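Local coordinates for type-2Ba cytolytic delta-endotoxin (PDB 2RCI), which probably kills the larvae of dipteran insects by making pores in the epithelial cell membrane of the midgut, at residues F150-P155 with T188-L193. Sequence-based numbering, arbitrary orientation.
Sequences FMAILP and TVVQAL
Ile153 and Val189 face each other as a hydrogen-bonded pair of two antiparallel strands, with Ile153 CB 3.7 Å from Val189 CG1. That methyl lies between the backbone N and the carbonyl carbon of its own residue (chi1 62°), which brings it within touch of Ile153 CB and Ile153 O, while the end of Ile153 leads away to Leu139 and Ser141 of strand 132-142. Met151 and Gln191 project from the same face, and helix 21-31 covers it: Met151 meets Ala24, and the Gln191 amide hydrogen-bonds through OE1 to Gln23 and Arg26 and through NE2 to Pro55 O. On the other face Ala152 CB sits 3.9 Å from Val190 CG1. Leu154, resting on helix 74-89, crosses Thr188 at an angle, CD1 lying 3.7 Å from Thr188 OG1, a hydroxyl hydrogen-bonded to Val88 O. Where strand 150-162 begins and strand 177-192 ends, the more open Phe150 ring sets its edge near Gln191 C, and Leu193 CD2 comes to 3.6 Å from Met151 N. Two reciprocal pairs of backbone bonds tie the strands, Met151 with Gln191 and Ile153 with Val189; the latter two lie in the carbonyl plane, Ile153 N to Val189 O nearly straight (163° at the hydrogen). Ala152 and Leu154 bond outward to Ile142 and Phe140, Thr188 and Val190 to strand 57-64, so these inner strands of the Cyt alpha/beta fold pair their backbone polar groups within the sheet.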
ATOM      1  N   PHE A 150     -17.848  -2.853  10.936  1.00 20.45           N
ATOM      2  CA  PHE A 150     -17.135  -1.909  10.068  1.00 19.34           C
ATOM      3  C   PHE A 150     -16.404  -2.550   8.902  1.00 18.48           C
ATOM      4  O   PHE A 150     -16.069  -3.744   8.950  1.00 18.01           O
ATOM      5  CB  PHE A 150     -16.087  -1.124  10.876  1.00 19.61           C
ATOM      6  CG  PHE A 150     -16.669  -0.363  12.011  1.00 19.86           C
ATOM      7  CD1 PHE A 150     -17.132   0.929  11.811  1.00 19.99           C
ATOM      8  CD2 PHE A 150     -16.793  -0.951  13.278  1.00 22.38           C
ATOM      9  CE1 PHE A 150     -17.715   1.654  12.862  1.00 23.14           C
ATOM     10  CE2 PHE A 150     -17.355  -0.227  14.335  1.00 23.97           C
ATOM     11  CZ  PHE A 150     -17.816   1.085  14.115  1.00 22.68           C
ATOM     12  N   MET A 151     -16.163  -1.754   7.863  1.00 16.28           N
ATOM     13  CA  MET A 151     -15.103  -2.100   6.879  1.00 16.52           C
ATOM     14  C   MET A 151     -13.933  -1.149   7.049  1.00 16.55           C
ATOM     15  O   MET A 151     -14.151   0.043   7.264  1.00 16.17           O
ATOM     16  CB  MET A 151     -15.620  -1.991   5.461  1.00 16.28           C
ATOM     17  CG  MET A 151     -14.575  -2.299   4.372  1.00 16.35           C
ATOM     18  SD  MET A 151     -15.339  -2.363   2.731  1.00 19.35           S
ATOM     19  CE  MET A 151     -16.433  -3.776   2.879  1.00 17.96           C
ATOM     20  N   ALA A 152     -12.713  -1.663   6.935  1.00 15.70           N
ATOM     21  CA  ALA A 152     -11.525  -0.824   6.983  1.00 15.89           C
ATOM     22  C   ALA A 152     -10.943  -0.716   5.562  1.00 15.47           C
ATOM     23  O   ALA A 152     -10.865  -1.700   4.817  1.00 16.40           O
ATOM     24  CB  ALA A 152     -10.501  -1.393   7.969  1.00 16.78           C
ATOM     25  N   ILE A 153     -10.546   0.492   5.202  1.00 15.18           N
ATOM     26  CA  ILE A 153      -9.927   0.781   3.914  1.00 15.62           C
ATOM     27  C   ILE A 153      -8.544   1.366   4.213  1.00 16.18           C
ATOM     28  O   ILE A 153      -8.399   2.342   4.982  1.00 15.41           O
ATOM     29  CB  ILE A 153     -10.758   1.821   3.128  1.00 17.40           C
ATOM     30  CG1 ILE A 153     -12.211   1.350   2.929  1.00 16.91           C
ATOM     31  CG2 ILE A 153     -10.115   2.134   1.783  1.00 16.97           C
ATOM     32  CD1 ILE A 153     -12.380   0.027   2.129  1.00 18.41           C
ATOM     33  N   LEU A 154      -7.525   0.749   3.627  1.00 15.86           N
ATOM     34  CA  LEU A 154      -6.134   1.126   3.861  1.00 16.63           C
ATOM     35  C   LEU A 154      -5.408   1.360   2.518  1.00 15.54           C
ATOM     36  O   LEU A 154      -4.873   0.404   1.923  1.00 15.49           O
ATOM     37  CB  LEU A 154      -5.447   0.029   4.700  1.00 16.12           C
ATOM     38  CG  LEU A 154      -3.936   0.104   4.990  1.00 17.61           C
ATOM     39  CD1 LEU A 154      -3.440   1.510   5.319  1.00 20.17           C
ATOM     40  CD2 LEU A 154      -3.625  -0.874   6.167  1.00 19.85           C
ATOM     41  N   PRO A 155      -5.453   2.606   2.002  1.00 16.20           N
ATOM     42  CA  PRO A 155      -4.624   2.993   0.857  1.00 16.49           C
ATOM     43  C   PRO A 155      -3.193   3.147   1.333  1.00 17.32           C
ATOM     44  O   PRO A 155      -2.959   3.759   2.381  1.00 16.96           O
ATOM     45  CB  PRO A 155      -5.177   4.375   0.465  1.00 16.80           C
ATOM     46  CG  PRO A 155      -6.509   4.457   1.132  1.00 17.43           C
ATOM     47  CD  PRO A 155      -6.340   3.720   2.406  1.00 15.69           C
ATOM     48  N   THR A 188      -5.681   4.489   7.544  1.00 17.52           N
ATOM     49  CA  THR A 188      -6.752   3.508   7.656  1.00 17.04           C
ATOM     50  C   THR A 188      -8.005   4.266   8.025  1.00 17.03           C
ATOM     51  O   THR A 188      -8.002   5.021   9.010  1.00 16.47           O
ATOM     52  CB  THR A 188      -6.474   2.462   8.749  1.00 16.44           C
ATOM     53  OG1 THR A 188      -5.189   1.862   8.521  1.00 17.61           O
ATOM     54  CG2 THR A 188      -7.525   1.402   8.712  1.00 18.14           C
ATOM     55  N   VAL A 189      -9.057   4.077   7.228  1.00 16.49           N
ATOM     56  CA  VAL A 189     -10.370   4.628   7.547  1.00 18.28           C
ATOM     57  C   VAL A 189     -11.373   3.481   7.736  1.00 18.10           C
ATOM     58  O   VAL A 189     -11.428   2.536   6.926  1.00 18.97           O
ATOM     59  CB  VAL A 189     -10.838   5.661   6.463  1.00 18.63           C
ATOM     60  CG1 VAL A 189     -10.980   4.989   5.104  1.00 20.22           C
ATOM     61  CG2 VAL A 189     -12.202   6.307   6.869  1.00 20.37           C
ATOM     62  N   VAL A 190     -12.134   3.536   8.824  1.00 17.89           N
ATOM     63  CA  VAL A 190     -13.197   2.566   9.021  1.00 18.70           C
ATOM     64  C   VAL A 190     -14.541   3.259   8.775  1.00 18.69           C
ATOM     65  O   VAL A 190     -14.730   4.421   9.164  1.00 19.15           O
ATOM     66  CB  VAL A 190     -13.141   1.898  10.412  1.00 19.44           C
ATOM     67  CG1 VAL A 190     -11.820   1.137  10.580  1.00 20.22           C
ATOM     68  CG2 VAL A 190     -13.314   2.944  11.563  1.00 21.14           C
ATOM     69  N   GLN A 191     -15.440   2.564   8.084  1.00 17.65           N
ATOM     70  CA  GLN A 191     -16.796   3.057   7.855  1.00 18.07           C
ATOM     71  C   GLN A 191     -17.775   1.974   8.296  1.00 19.01           C
ATOM     72  O   GLN A 191     -17.519   0.761   8.070  1.00 17.85           O
ATOM     73  CB  GLN A 191     -17.028   3.391   6.371  1.00 18.20           C
ATOM     74  CG  GLN A 191     -18.444   3.943   6.037  1.00 17.84           C
ATOM     75  CD  GLN A 191     -18.569   4.328   4.567  1.00 19.78           C
ATOM     76  OE1 GLN A 191     -18.517   3.470   3.683  1.00 19.05           O
ATOM     77  NE2 GLN A 191     -18.742   5.623   4.299  1.00 19.70           N
ATOM     78  N   ALA A 192     -18.858   2.392   8.959  1.00 19.54           N
ATOM     79  CA  ALA A 192     -19.940   1.455   9.292  1.00 20.51           C
ATOM     80  C   ALA A 192     -20.341   0.666   8.040  1.00 21.09           C
ATOM     81  O   ALA A 192     -20.431   1.209   6.938  1.00 20.43           O
ATOM     82  CB  ALA A 192     -21.171   2.183   9.893  1.00 21.37           C
ATOM     83  N   LEU A 193     -20.547  -0.628   8.221  1.00 22.52           N
ATOM     84  CA  LEU A 193     -21.003  -1.490   7.156  1.00 25.76           C
ATOM     85  C   LEU A 193     -22.375  -1.035   6.679  1.00 27.94           C
ATOM     86  O   LEU A 193     -23.234  -0.783   7.453  1.00 28.46           O
ATOM     87  CB  LEU A 193     -21.028  -2.951   7.580  1.00 25.15           C
ATOM     88  CG  LEU A 193     -19.733  -3.702   7.784  1.00 27.86           C
ATOM     89  CD1 LEU A 193     -19.922  -5.071   8.394  1.00 25.69           C
ATOM     90  CD2 LEU A 193     -18.877  -3.768   6.567  1.00 22.20           C
TER